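Local coordinates for protein peptidase S15/CocE/NonD (Thaumarchaeota archaeon SCGC AB-539-E09, PDB 4PF1) that is a serine aminopeptidase of the alpha/beta-hydrolase fold, related to the X-Pro dipeptidyl-peptidase (S15) family, and probably removes residues from peptide N termini, at residues F425-S430 with K605-V610; V87-D92 with G331-R336; T380-W385 with S563-P568; H281-P286 with G316-F321. One frame throughout, in Å; residues are numbered along the deposited sequence. Where two conformers were deposited one is given.

In the fold
Contact 2 is the first to open, as the chain leaves helix 83-86, and it closes on the loop following strand 319-324. Nested inside that long excursion, contact 4 closes a loop of 29 residues between the approach to strand 287-292 and the start of strand 319-324, neighbours in the ten-stranded mixed sheet of the hydrolase domain. The C-terminal half holds a crossed pair: contact 3 opens at 380-385, contact 1 at 425-430, then contact 3 closes at 563-568 before contact 1 closes at 605-610. Contact 3 ties the edge of the mixed sheet to a C-terminal strand pair; contact 1 lies within the C-terminal beta domain, its centre about 45 Å from that of contact 2.

Contact 1. Residues F425-S430 with K605-V610; sequences FDEYVS and KATQRV
Arg-609 reaches Glu-427 side-on in a salt bridge in which two nitrogens share one oxygen: NE of Arg-609 lies 2.7 Å from OE2 of Glu-427, on the lone pair turned away from the other oxygen. NH2 of Arg-609 is 3.0 Å from OE2 of Glu-427, more nearly along the C-O bond. Carboxylate and guanidinium are almost coplanar, 9° apart, so OE2 lies in the guanidinium plane, at its edge. Three pairs of backbone hydrogen bonds run alongside, joining Asp-426 with Val-610, Tyr-428 with Gln-608 and Ser-430 with Ala-606; the N of Gln-608 comes to 2.7 Å from the O of Tyr-428.

One face of the guanidinium lies on the Phe-425 ring, planes 17° apart and centres 4.4 Å apart, while CD of Arg-609 adds a CH-pi contact over the same ring. Phe-425 has its CG between backbone N and carbonyl carbon (chi1 53°), which brings the ring against the side chain of Arg-609. The salt bridge and the stack together restrict how the guanidinium can turn. CG2 of Thr-607 packs against the carboxylate of Glu-427, at 3.6 Å from OE2.

On the face bearing Tyr-428 and Gln-608, CB of Gln-608 stands over the tyrosine ring, 3.7 Å from its centroid. Tyr-428 OH is hydrogen-bonded to Ser-578, and Asp-426 forms a salt bridge with Arg-612. Strands 425-430 and 606-610 thus alternate hydrogen-bonded and non-hydrogen-bonded antiparallel pairs; strand 489-496 also pairs with 606-625 in the branched sheet of the C-terminal non-catalytic domain.

Contact 2. Residues V87-D92 with G331-R336; sequences VPQMND and GRRDAR
Met-90 and Arg-332 make the apolar part of the contact, their chains crossing at the aliphatic stem of the arginine. CG of Met-90 lies 3.8 Å from CG of Arg-332, and the thioether SD of Met-90 is likewise 3.8 Å from CD of Arg-332. With its CG anti to the backbone N (chi1 -180°), Met-90 extends across the arginine stem; its end leads away from the contact, and both side chains touch Phe-184 of strand 178-184. CD of Gln-89 rests 3.8 Å from CB of Arg-333, the two side chains running alongside each other in the same direction.

Segment 87-92, with a short 3-10 turn at 89-90, links helices 83-86 and 92-96; 331-336 is a loop after strand 319-324, both in the alpha/beta-hydrolase part of the fold. NH2 of Arg-332 donates a hydrogen bond to the backbone O of His-328, part of a probable Ser-His-Asp triad with Ser-161 and Asp-295, tying this loop to the likely active site.

The polar approaches across the interface are not hydrogen bonds: N of Met-90 lies 2.9 Å from O of Arg-332 but at a poor angle, and NE2 of Gln-89 stands 3.5 Å from OD1 of Asp-334. That same OD1 pairs in a salt bridge with NH1 of Arg-333 within its own segment.

Contact 3. Residues T380-W385 with S563-P568; sequences TGANAW and SHTFLP
Thr-380 and His-564 form a single bridge between the backbones, with N of Thr-380 hydrogen-bonded to O of Ser-563 at 2.8 Å and N of Thr-565 to O of Thr-380 at 3.0 Å. The threonine hydroxyl adds a side-chain link: OG1 of Thr-380 is hydrogen-bonded to ND1 of His-564 at 2.8 Å, meeting the imidazole at its edge and close to the ring plane. OG1 reaches this nitrogen from a position between backbone N and carbonyl carbon (chi1 48°), while the histidine ring swings out with CG opposite its own N. The far nitrogen, NE2, is hydrogen-bonded to Asp-509; the imidazole is thus held from two sides, and the carboxylate may polarise it. One face of the Phe-566 ring lies against CD2 of His-564.

Beyond the bridge the packing thins. CD1 of Leu-567 touches O of Gly-381 at 3.7 Å, and CB of Ala-382 lies 3.9 Å from OG1 of Thr-565, a hydroxyl hydrogen-bonded to Glu-379. The turn 380-383 connects strands 375-379 and 384-388 at the edge of the mixed sheet, with a G1 beta bulge at Asn-383 and Ala-384 facing Glu-379, whereas strand 562-566 pairs on with strand 482-486 of the C-terminal domain.

Contact 4. Residues H281-P286 with G316-F321; sequences HPLTVP and GKLVHF
Leu-318 has the largest share of the buried surface, its two methyls spread over the backbone of 283-286. CD1 of Leu-318 lies 3.4 Å from the carbonyl O of Leu-283, and CD2 is equally close, 3.4 Å, to O of Thr-284. CG of Leu-318 stands anti to the carbonyl carbon (chi1 -57°), which aims the fork at these peptide groups. CD2 of Leu-318 also meets the ring of Pro-286, 3.9 Å from CG of the proline, the two side chains crossing at a slant. The backbones approach as well: CA of Pro-286 makes a CA-H...O contact with O of Leu-318 at 3.5 Å.

The two segments lead into strands 287-292 and 319-324, parallel neighbours in the central sheet, joined through helix 301-309 as a beta-alpha-beta crossover of the alpha/beta-hydrolase domain. The contact therefore lies at the point where both strands begin, and hydrogen bonds of Leu-318 and His-320 with Met-287 carry the pairing onwards. Asp-313 accepts from the backbone N atoms of Lys-317, Leu-318 and Val-319, fixing the turn that delivers Leu-318.

Leu-283 comes next in buried surface. Its CD2 packs 3.6 Å from CG2 of Val-319, the side chains at about a right angle, and CG of Leu-283 is 4.3 Å from CD1 of Leu-318. Both Leu-283 and Val-319 rest on Leu-309 of the crossover helix. Pro-286, third by area, besides meeting Leu-318 also packs its ring on Phe-359 and Tyr-363 of helix 347-365.

Contact 1. Residues F425-S430 with K605-V610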
loop_
_atom_site.group_PDB
_atom_site.type_symbol
_atom_site.label_atom_id
_atom_site.label_comp_id
_atom_site.label_asym_id
_atom_site.label_seq_id
_atom_site.Cartn_x
_atom_site.Cartn_y
_atom_site.Cartn_z
ATOM N N PHE A 425 -36.794 -26.377 -14.903
ATOM C CA PHE A 425 -36.528 -25.400 -13.854
ATOM C C PHE A 425 -35.167 -25.660 -13.232
ATOM O O PHE A 425 -34.629 -26.763 -13.358
ATOM C CB PHE A 425 -37.629 -25.429 -12.757
ATOM C CG PHE A 425 -37.918 -26.790 -12.157
ATOM C CD1 PHE A 425 -37.133 -27.296 -11.123
ATOM C CD2 PHE A 425 -39.004 -27.543 -12.589
ATOM C CE1 PHE A 425 -37.403 -28.551 -10.568
ATOM C CE2 PHE A 425 -39.277 -28.795 -12.028
ATOM C CZ PHE A 425 -38.476 -29.289 -11.021
ATOM N N ASP A 426 -34.626 -24.662 -12.543
ATOM C CA ASP A 426 -33.395 -24.794 -11.771
ATOM C C ASP A 426 -33.766 -24.682 -10.304
ATOM O O ASP A 426 -34.525 -23.786 -9.932
ATOM C CB ASP A 426 -32.360 -23.744 -12.186
ATOM C CG ASP A 426 -31.959 -23.863 -13.639
ATOM O OD1 ASP A 426 -31.294 -24.867 -13.992
ATOM O OD2 ASP A 426 -32.349 -22.984 -14.432
ATOM N N GLU A 427 -33.294 -25.629 -9.484
ATOM C CA GLU A 427 -33.672 -25.709 -8.080
ATOM C C GLU A 427 -32.513 -25.425 -7.125
ATOM O O GLU A 427 -31.368 -25.786 -7.405
ATOM C CB GLU A 427 -34.246 -27.102 -7.795
ATOM C CG GLU A 427 -35.010 -27.225 -6.490
ATOM C CD GLU A 427 -35.523 -28.624 -6.229
ATOM O OE1 GLU A 427 -34.729 -29.473 -5.766
ATOM O OE2 GLU A 427 -36.720 -28.875 -6.490
ATOM N N TYR A 428 -32.832 -24.802 -5.975
ATOM C CA TYR A 428 -31.902 -24.541 -4.873
ATOM C C TYR A 428 -32.672 -24.358 -3.570
ATOM O O TYR A 428 -33.869 -24.047 -3.592
ATOM C CB TYR A 428 -30.986 -23.332 -5.152
ATOM C CG TYR A 428 -31.648 -21.973 -5.055
ATOM C CD1 TYR A 428 -32.391 -21.461 -6.114
ATOM C CD2 TYR A 428 -31.457 -21.160 -3.941
ATOM C CE1 TYR A 428 -32.921 -20.173 -6.072
ATOM C CE2 TYR A 428 -32.019 -19.886 -3.870
ATOM C CZ TYR A 428 -32.752 -19.396 -4.939
ATOM O OH TYR A 428 -33.305 -18.140 -4.883
ATOM N N VAL A 429 -31.989 -24.562 -2.435
ATOM C CA VAL A 429 -32.598 -24.394 -1.123
ATOM C C VAL A 429 -32.039 -23.124 -0.478
ATOM O O VAL A 429 -30.819 -22.975 -0.349
ATOM C CB VAL A 429 -32.413 -25.641 -0.213
ATOM C CG1 VAL A 429 -33.020 -25.411 1.171
ATOM C CG2 VAL A 429 -33.014 -26.890 -0.860
ATOM N N SER A 430 -32.936 -22.205 -0.093
ATOM C CA SER A 430 -32.554 -20.978 0.588
ATOM C C SER A 430 -32.759 -21.151 2.089
ATOM O O SER A 430 -33.882 -21.404 2.540
ATOM C CB SER A 430 -33.353 -19.796 0.059
ATOM O OG SER A 430 -33.169 -18.653 0.880
ATOM N N LYS A 605 -36.314 -22.944 6.145
ATOM C CA LYS A 605 -35.727 -23.304 4.850
ATOM C C LYS A 605 -36.819 -23.449 3.808
ATOM O O LYS A 605 -37.923 -23.897 4.130
ATOM C CB LYS A 605 -34.951 -24.631 4.950
ATOM C CG LYS A 605 -33.663 -24.563 5.747
ATOM C CD LYS A 605 -32.958 -25.909 5.733
ATOM C CE LYS A 605 -31.858 -25.988 6.760
ATOM N NZ LYS A 605 -31.102 -27.260 6.653
ATOM N N ALA A 606 -36.520 -23.077 2.563
ATOM C CA ALA A 606 -37.478 -23.198 1.470
ATOM C C ALA A 606 -36.791 -23.672 0.203
ATOM O O ALA A 606 -35.639 -23.308 -0.054
ATOM C CB ALA A 606 -38.174 -21.870 1.225
ATOM N N THR A 607 -37.498 -24.498 -0.579
ATOM C CA THR A 607 -37.034 -25.019 -1.860
ATOM C C THR A 607 -37.459 -24.034 -2.940
ATOM O O THR A 607 -38.652 -23.792 -3.112
ATOM C CB THR A 607 -37.582 -26.440 -2.077
ATOM O OG1 THR A 607 -37.147 -27.262 -0.998
ATOM C CG2 THR A 607 -37.132 -27.047 -3.393
ATOM N N GLN A 608 -36.481 -23.420 -3.623
ATOM C CA GLN A 608 -36.735 -22.402 -4.643
ATOM C C GLN A 608 -36.511 -22.954 -6.031
ATOM O O GLN A 608 -35.540 -23.674 -6.259
ATOM C CB GLN A 608 -35.845 -21.155 -4.426
ATOM C CG GLN A 608 -35.555 -20.786 -2.957
ATOM C CD GLN A 608 -36.748 -20.202 -2.243
ATOM O OE1 GLN A 608 -37.745 -20.878 -1.993
ATOM N NE2 GLN A 608 -36.639 -18.954 -1.832
ATOM N N ARG A 609 -37.397 -22.594 -6.974
ATOM C CA ARG A 609 -37.313 -23.063 -8.353
ATOM C C ARG A 609 -37.522 -21.931 -9.336
ATOM O O ARG A 609 -38.578 -21.301 -9.321
ATOM C CB ARG A 609 -38.357 -24.164 -8.618
ATOM C CG ARG A 609 -38.043 -25.507 -7.992
ATOM C CD ARG A 609 -39.214 -26.449 -8.170
ATOM N NE ARG A 609 -38.970 -27.751 -7.552
ATOM C CZ ARG A 609 -39.850 -28.746 -7.538
ATOM N NH1 ARG A 609 -41.039 -28.599 -8.112
ATOM N NH2 ARG A 609 -39.549 -29.896 -6.954
ATOM N N VAL A 610 -36.531 -21.687 -10.207
ATOM C CA VAL A 610 -36.647 -20.696 -11.273
ATOM C C VAL A 610 -37.006 -21.462 -12.556
ATOM O O VAL A 610 -36.182 -22.215 -13.088
ATOM C CB VAL A 610 -35.382 -19.809 -11.413
ATOM C CG1 VAL A 610 -35.411 -19.002 -12.707
ATOM C CG2 VAL A 610 -35.236 -18.881 -10.206
#

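Contact 2. Residues V87-D92 with G331-R336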
loop_
_atom_site.group_PDB
_atom_site.type_symbol
_atom_site.label_atom_id
_atom_site.label_comp_id
_atom_site.label_asym_id
_atom_site.label_seq_id
_atom_site.Cartn_x
_atom_site.Cartn_y
_atom_site.Cartn_z
ATOM N N VAL A 87 -14.659 24.518 0.685
ATOM C CA VAL A 87 -15.916 24.054 0.093
ATOM C C VAL A 87 -15.865 22.568 -0.314
ATOM O O VAL A 87 -14.795 22.071 -0.688
ATOM C CB VAL A 87 -16.332 24.940 -1.121
ATOM C CG1 VAL A 87 -16.681 26.352 -0.672
ATOM C CG2 VAL A 87 -15.253 24.963 -2.206
ATOM N N PRO A 88 -17.030 21.856 -0.340
ATOM C CA PRO A 88 -17.026 20.479 -0.872
ATOM C C PRO A 88 -16.584 20.477 -2.339
ATOM O O PRO A 88 -16.748 21.493 -3.025
ATOM C CB PRO A 88 -18.491 20.037 -0.725
ATOM C CG PRO A 88 -19.075 20.971 0.299
ATOM C CD PRO A 88 -18.396 22.273 0.039
ATOM N N GLN A 89 -15.999 19.362 -2.812
ATOM C CA GLN A 89 -15.508 19.225 -4.193
ATOM C C GLN A 89 -16.600 19.542 -5.227
ATOM O O GLN A 89 -16.284 20.007 -6.316
ATOM C CB GLN A 89 -14.932 17.819 -4.435
ATOM C CG GLN A 89 -13.570 17.605 -3.782
ATOM C CD GLN A 89 -13.315 16.158 -3.447
ATOM O OE1 GLN A 89 -13.915 15.589 -2.525
ATOM N NE2 GLN A 89 -12.392 15.538 -4.168
ATOM N N MET A 90 -17.878 19.341 -4.860
ATOM C CA MET A 90 -19.038 19.651 -5.700
ATOM C C MET A 90 -19.032 21.124 -6.139
ATOM O O MET A 90 -19.406 21.423 -7.272
ATOM C CB MET A 90 -20.335 19.329 -4.935
ATOM C CG MET A 90 -21.610 19.608 -5.728
ATOM S SD MET A 90 -23.121 19.312 -4.775
ATOM C CE MET A 90 -22.993 20.594 -3.543
ATOM N N ASN A 91 -18.576 22.028 -5.251
ATOM C CA ASN A 91 -18.544 23.471 -5.498
ATOM C C ASN A 91 -17.214 23.967 -6.117
ATOM O O ASN A 91 -16.979 25.177 -6.125
ATOM C CB ASN A 91 -18.814 24.234 -4.194
ATOM C CG ASN A 91 -20.210 24.065 -3.671
ATOM O OD1 ASN A 91 -20.486 23.183 -2.856
ATOM N ND2 ASN A 91 -21.119 24.926 -4.110
ATOM N N ASP A 92 -16.362 23.056 -6.658
ATOM C CA ASP A 92 -15.066 23.460 -7.230
ATOM C C ASP A 92 -15.219 24.465 -8.386
ATOM O O ASP A 92 -14.556 25.505 -8.373
ATOM C CB ASP A 92 -14.206 22.245 -7.667
ATOM C CG ASP A 92 -14.857 21.207 -8.583
ATOM O OD1 ASP A 92 -16.007 21.434 -9.030
ATOM O OD2 ASP A 92 -14.243 20.142 -8.796
ATOM N N GLY A 331 -20.208 11.870 -8.712
ATOM C CA GLY A 331 -20.679 12.956 -9.569
ATOM C C GLY A 331 -20.313 14.317 -8.992
ATOM O O GLY A 331 -20.197 15.301 -9.729
ATOM N N ARG A 332 -20.073 14.361 -7.658
ATOM C CA ARG A 332 -19.745 15.570 -6.895
ATOM C C ARG A 332 -18.242 15.658 -6.536
ATOM O O ARG A 332 -17.836 16.566 -5.807
ATOM C CB ARG A 332 -20.601 15.622 -5.620
ATOM C CG ARG A 332 -22.081 15.836 -5.891
ATOM C CD ARG A 332 -22.911 15.566 -4.657
ATOM N NE ARG A 332 -23.217 14.143 -4.510
ATOM C CZ ARG A 332 -23.583 13.573 -3.370
ATOM N NH1 ARG A 332 -23.692 14.296 -2.261
ATOM N NH2 ARG A 332 -23.850 12.275 -3.327
ATOM N N ARG A 333 -17.420 14.731 -7.058
ATOM C CA ARG A 333 -15.974 14.732 -6.816
ATOM C C ARG A 333 -15.233 14.144 -8.034
ATOM O O ARG A 333 -15.773 14.158 -9.142
ATOM C CB ARG A 333 -15.624 13.970 -5.504
ATOM C CG ARG A 333 -15.974 12.471 -5.495
ATOM C CD ARG A 333 -15.373 11.773 -4.284
ATOM N NE ARG A 333 -15.724 10.351 -4.223
ATOM C CZ ARG A 333 -14.998 9.373 -4.762
ATOM N NH1 ARG A 333 -13.881 9.654 -5.424
ATOM N NH2 ARG A 333 -15.386 8.111 -4.649
ATOM N N ASP A 334 -13.990 13.664 -7.828
ATOM C CA ASP A 334 -13.189 13.012 -8.859
ATOM C C ASP A 334 -13.741 11.612 -9.141
ATOM O O ASP A 334 -14.192 10.930 -8.213
ATOM C CB ASP A 334 -11.719 12.927 -8.419
ATOM C CG ASP A 334 -11.522 12.151 -7.130
ATOM O OD1 ASP A 334 -12.057 12.588 -6.086
ATOM O OD2 ASP A 334 -10.887 11.072 -7.178
ATOM N N ALA A 335 -13.725 11.186 -10.412
ATOM C CA ALA A 335 -14.203 9.857 -10.779
ATOM C C ALA A 335 -13.421 9.294 -11.968
ATOM O O ALA A 335 -13.963 9.169 -13.078
ATOM C CB ALA A 335 -15.692 9.892 -11.079
ATOM N N ARG A 336 -12.140 8.958 -11.737
ATOM C CA ARG A 336 -11.264 8.366 -12.757
ATOM C C ARG A 336 -11.467 6.864 -12.815
ATOM O O ARG A 336 -11.281 6.254 -13.868
ATOM C CB ARG A 336 -9.786 8.671 -12.456
ATOM C CG ARG A 336 -9.380 10.106 -12.729
ATOM C CD ARG A 336 -7.952 10.366 -12.301
ATOM N NE ARG A 336 -7.607 11.785 -12.405
ATOM C CZ ARG A 336 -7.767 12.667 -11.423
ATOM N NH1 ARG A 336 -8.267 12.286 -10.253
ATOM N NH2 ARG A 336 -7.429 13.936 -11.603
#

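Contact 3. Residues T380-W385 with S563-P568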
loop_
_atom_site.group_PDB
_atom_site.type_symbol
_atom_site.label_atom_id
_atom_site.label_comp_id
_atom_site.label_asym_id
_atom_site.label_seq_id
_atom_site.Cartn_x
_atom_site.Cartn_y
_atom_site.Cartn_z
ATOM N N THR A 380 -20.184 2.412 -20.199
ATOM C CA THR A 380 -19.081 1.632 -19.631
ATOM C C THR A 380 -18.669 0.556 -20.650
ATOM O O THR A 380 -19.435 0.250 -21.565
ATOM C CB THR A 380 -19.440 1.073 -18.236
ATOM O OG1 THR A 380 -20.726 0.449 -18.270
ATOM C CG2 THR A 380 -19.411 2.147 -17.153
ATOM N N GLY A 381 -17.438 0.072 -20.543
ATOM C CA GLY A 381 -16.874 -0.865 -21.508
ATOM C C GLY A 381 -16.251 -0.118 -22.671
ATOM O O GLY A 381 -15.045 -0.226 -22.909
ATOM N N ALA A 382 -17.074 0.687 -23.382
ATOM C CA ALA A 382 -16.637 1.530 -24.498
ATOM C C ALA A 382 -15.943 2.806 -23.987
ATOM O O ALA A 382 -15.108 3.372 -24.698
ATOM C CB ALA A 382 -17.830 1.899 -25.368
ATOM N N ASN A 383 -16.305 3.258 -22.752
ATOM C CA ASN A 383 -15.757 4.446 -22.068
ATOM C C ASN A 383 -15.941 5.732 -22.908
ATOM O O ASN A 383 -14.970 6.429 -23.216
ATOM C CB ASN A 383 -14.284 4.234 -21.681
ATOM C CG ASN A 383 -14.094 3.192 -20.612
ATOM O OD1 ASN A 383 -14.551 3.341 -19.473
ATOM N ND2 ASN A 383 -13.420 2.109 -20.958
ATOM N N ALA A 384 -17.199 6.041 -23.261
ATOM C CA ALA A 384 -17.515 7.213 -24.072
ATOM C C ALA A 384 -18.822 7.864 -23.650
ATOM O O ALA A 384 -19.775 7.170 -23.284
ATOM C CB ALA A 384 -17.583 6.827 -25.544
ATOM N N TRP A 385 -18.858 9.208 -23.706
ATOM C CA TRP A 385 -20.044 10.011 -23.421
ATOM C C TRP A 385 -20.875 10.117 -24.689
ATOM O O TRP A 385 -20.320 10.343 -25.768
ATOM C CB TRP A 385 -19.655 11.415 -22.923
ATOM C CG TRP A 385 -19.213 11.478 -21.490
ATOM C CD1 TRP A 385 -17.938 11.628 -21.032
ATOM C CD2 TRP A 385 -20.062 11.506 -20.333
ATOM N NE1 TRP A 385 -17.933 11.707 -19.657
ATOM C CE2 TRP A 385 -19.224 11.631 -19.201
ATOM C CE3 TRP A 385 -21.449 11.385 -20.136
ATOM C CZ2 TRP A 385 -19.727 11.654 -17.896
ATOM C CZ3 TRP A 385 -21.948 11.419 -18.842
ATOM C CH2 TRP A 385 -21.092 11.551 -17.741
ATOM N N SER A 563 -25.814 1.249 -19.426
ATOM C CA SER A 563 -25.241 1.926 -20.584
ATOM C C SER A 563 -23.892 1.299 -20.728
ATOM O O SER A 563 -22.935 1.722 -20.077
ATOM C CB SER A 563 -25.169 3.437 -20.363
ATOM O OG SER A 563 -24.864 4.105 -21.574
ATOM N N HIS A 564 -23.862 0.141 -21.390
ATOM C CA HIS A 564 -22.677 -0.691 -21.388
ATOM C C HIS A 564 -22.447 -1.419 -22.698
ATOM O O HIS A 564 -23.397 -1.781 -23.399
ATOM C CB HIS A 564 -22.834 -1.726 -20.255
ATOM C CG HIS A 564 -21.632 -2.580 -20.001
ATOM N ND1 HIS A 564 -20.498 -2.065 -19.404
ATOM C CD2 HIS A 564 -21.460 -3.906 -20.202
ATOM C CE1 HIS A 564 -19.659 -3.081 -19.298
ATOM N NE2 HIS A 564 -20.198 -4.211 -19.754
ATOM N N THR A 565 -21.173 -1.684 -22.992
ATOM C CA THR A 565 -20.780 -2.525 -24.100
ATOM C C THR A 565 -20.125 -3.777 -23.530
ATOM O O THR A 565 -19.089 -3.685 -22.870
ATOM C CB THR A 565 -19.862 -1.779 -25.093
ATOM O OG1 THR A 565 -20.620 -0.772 -25.753
ATOM C CG2 THR A 565 -19.256 -2.710 -26.141
ATOM N N PHE A 566 -20.749 -4.938 -23.756
ATOM C CA PHE A 566 -20.176 -6.233 -23.405
ATOM C C PHE A 566 -19.180 -6.554 -24.519
ATOM O O PHE A 566 -19.590 -6.862 -25.643
ATOM C CB PHE A 566 -21.272 -7.308 -23.279
ATOM C CG PHE A 566 -22.210 -7.164 -22.102
ATOM C CD1 PHE A 566 -21.858 -7.651 -20.846
ATOM C CD2 PHE A 566 -23.471 -6.603 -22.262
ATOM C CE1 PHE A 566 -22.734 -7.535 -19.761
ATOM C CE2 PHE A 566 -24.350 -6.497 -21.177
ATOM C CZ PHE A 566 -23.976 -6.965 -19.934
ATOM N N LEU A 567 -17.886 -6.340 -24.250
ATOM C CA LEU A 567 -16.822 -6.457 -25.250
ATOM C C LEU A 567 -16.526 -7.925 -25.670
ATOM O O LEU A 567 -16.903 -8.850 -24.949
ATOM C CB LEU A 567 -15.533 -5.783 -24.721
ATOM C CG LEU A 567 -15.550 -4.252 -24.634
ATOM C CD1 LEU A 567 -14.455 -3.750 -23.714
ATOM C CD2 LEU A 567 -15.406 -3.615 -26.013
ATOM N N PRO A 568 -15.848 -8.157 -26.838
ATOM C CA PRO A 568 -15.530 -9.544 -27.243
ATOM C C PRO A 568 -14.693 -10.285 -26.194
ATOM O O PRO A 568 -13.809 -9.690 -25.569
ATOM C CB PRO A 568 -14.751 -9.365 -28.551
ATOM C CG PRO A 568 -15.157 -8.029 -29.058
ATOM C CD PRO A 568 -15.362 -7.187 -27.841
#

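Contact 4. Residues H281-P286 with G316-F321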
loop_
_atom_site.group_PDB
_atom_site.type_symbol
_atom_site.label_atom_id
_atom_site.label_comp_id
_atom_site.label_asym_id
_atom_site.label_seq_id
_atom_site.Cartn_x
_atom_site.Cartn_y
_atom_site.Cartn_z
ATOM N N HIS A 281 -46.965 19.153 -9.983
ATOM C CA HIS A 281 -46.639 20.572 -9.820
ATOM C C HIS A 281 -46.063 21.169 -11.115
ATOM O O HIS A 281 -45.474 20.431 -11.906
ATOM C CB HIS A 281 -45.652 20.766 -8.661
ATOM C CG HIS A 281 -46.292 20.661 -7.315
ATOM N ND1 HIS A 281 -46.828 21.770 -6.683
ATOM C CD2 HIS A 281 -46.488 19.573 -6.534
ATOM C CE1 HIS A 281 -47.313 21.327 -5.536
ATOM N NE2 HIS A 281 -47.134 20.010 -5.404
ATOM N N PRO A 282 -46.203 22.501 -11.355
ATOM C CA PRO A 282 -45.640 23.078 -12.588
ATOM C C PRO A 282 -44.114 22.990 -12.633
ATOM O O PRO A 282 -43.443 23.146 -11.609
ATOM C CB PRO A 282 -46.109 24.540 -12.549
ATOM C CG PRO A 282 -47.223 24.572 -11.555
ATOM C CD PRO A 282 -46.887 23.531 -10.548
ATOM N N LEU A 283 -43.580 22.698 -13.823
ATOM C CA LEU A 283 -42.150 22.611 -14.086
ATOM C C LEU A 283 -41.719 23.910 -14.766
ATOM O O LEU A 283 -42.027 24.123 -15.942
ATOM C CB LEU A 283 -41.870 21.375 -14.960
ATOM C CG LEU A 283 -40.441 21.160 -15.445
ATOM C CD1 LEU A 283 -39.620 20.388 -14.421
ATOM C CD2 LEU A 283 -40.445 20.436 -16.762
ATOM N N THR A 284 -41.094 24.820 -13.997
ATOM C CA THR A 284 -40.697 26.146 -14.492
ATOM C C THR A 284 -39.188 26.393 -14.368
ATOM O O THR A 284 -38.634 27.178 -15.140
ATOM C CB THR A 284 -41.461 27.250 -13.732
ATOM O OG1 THR A 284 -41.226 27.106 -12.330
ATOM C CG2 THR A 284 -42.966 27.239 -14.022
ATOM N N VAL A 285 -38.540 25.758 -13.378
ATOM C CA VAL A 285 -37.115 25.935 -13.089
ATOM C C VAL A 285 -36.261 24.967 -13.940
ATOM O O VAL A 285 -36.514 23.757 -13.916
ATOM C CB VAL A 285 -36.832 25.752 -11.565
ATOM C CG1 VAL A 285 -35.367 26.031 -11.229
ATOM C CG2 VAL A 285 -37.754 26.633 -10.721
ATOM N N PRO A 286 -35.223 25.475 -14.664
ATOM C CA PRO A 286 -34.336 24.566 -15.421
ATOM C C PRO A 286 -33.649 23.568 -14.487
ATOM O O PRO A 286 -33.165 23.950 -13.419
ATOM C CB PRO A 286 -33.326 25.515 -16.078
ATOM C CG PRO A 286 -33.977 26.856 -16.047
ATOM C CD PRO A 286 -34.795 26.878 -14.805
ATOM N N GLY A 316 -37.651 20.011 -24.689
ATOM C CA GLY A 316 -36.392 19.874 -23.966
ATOM C C GLY A 316 -35.796 21.228 -23.643
ATOM O O GLY A 316 -34.638 21.500 -23.972
ATOM N N LYS A 317 -36.609 22.102 -23.027
ATOM C CA LYS A 317 -36.224 23.468 -22.688
ATOM C C LYS A 317 -35.691 23.586 -21.254
ATOM O O LYS A 317 -34.827 24.425 -20.998
ATOM C CB LYS A 317 -37.426 24.409 -22.872
ATOM C CG LYS A 317 -37.055 25.785 -23.418
ATOM C CD LYS A 317 -38.261 26.727 -23.483
ATOM C CE LYS A 317 -39.044 26.603 -24.772
ATOM N NZ LYS A 317 -40.269 27.444 -24.755
ATOM N N LEU A 318 -36.211 22.765 -20.321
ATOM C CA LEU A 318 -35.844 22.873 -18.907
ATOM C C LEU A 318 -35.164 21.621 -18.322
ATOM O O LEU A 318 -34.302 21.767 -17.456
ATOM C CB LEU A 318 -37.094 23.208 -18.061
ATOM C CG LEU A 318 -37.858 24.491 -18.439
ATOM C CD1 LEU A 318 -39.303 24.414 -17.996
ATOM C CD2 LEU A 318 -37.188 25.731 -17.859
ATOM N N VAL A 319 -35.567 20.408 -18.746
ATOM C CA VAL A 319 -35.041 19.174 -18.142
ATOM C C VAL A 319 -33.902 18.541 -18.970
ATOM O O VAL A 319 -34.038 18.327 -20.174
ATOM C CB VAL A 319 -36.175 18.143 -17.859
ATOM C CG1 VAL A 319 -35.634 16.898 -17.163
ATOM C CG2 VAL A 319 -37.286 18.765 -17.026
ATOM N N HIS A 320 -32.792 18.224 -18.282
ATOM C CA HIS A 320 -31.625 17.527 -18.823
ATOM C C HIS A 320 -31.241 16.394 -17.877
ATOM O O HIS A 320 -31.215 16.599 -16.664
ATOM C CB HIS A 320 -30.439 18.484 -19.014
ATOM C CG HIS A 320 -30.744 19.677 -19.859
ATOM N ND1 HIS A 320 -30.554 19.657 -21.228
ATOM C CD2 HIS A 320 -31.205 20.896 -19.498
ATOM C CE1 HIS A 320 -30.905 20.859 -21.655
ATOM N NE2 HIS A 320 -31.308 21.638 -20.648
ATOM N N PHE A 321 -30.950 15.203 -18.422
ATOM C CA PHE A 321 -30.557 14.050 -17.614
ATOM C C PHE A 321 -29.128 13.621 -17.940
ATOM O O PHE A 321 -28.799 13.381 -19.101
ATOM C CB PHE A 321 -31.545 12.883 -17.813
ATOM C CG PHE A 321 -31.229 11.580 -17.107
ATOM C CD1 PHE A 321 -30.853 11.567 -15.767
ATOM C CD2 PHE A 321 -31.388 10.363 -17.759
ATOM C CE1 PHE A 321 -30.576 10.363 -15.114
ATOM C CE2 PHE A 321 -31.119 9.158 -17.103
ATOM C CZ PHE A 321 -30.715 9.166 -15.786
#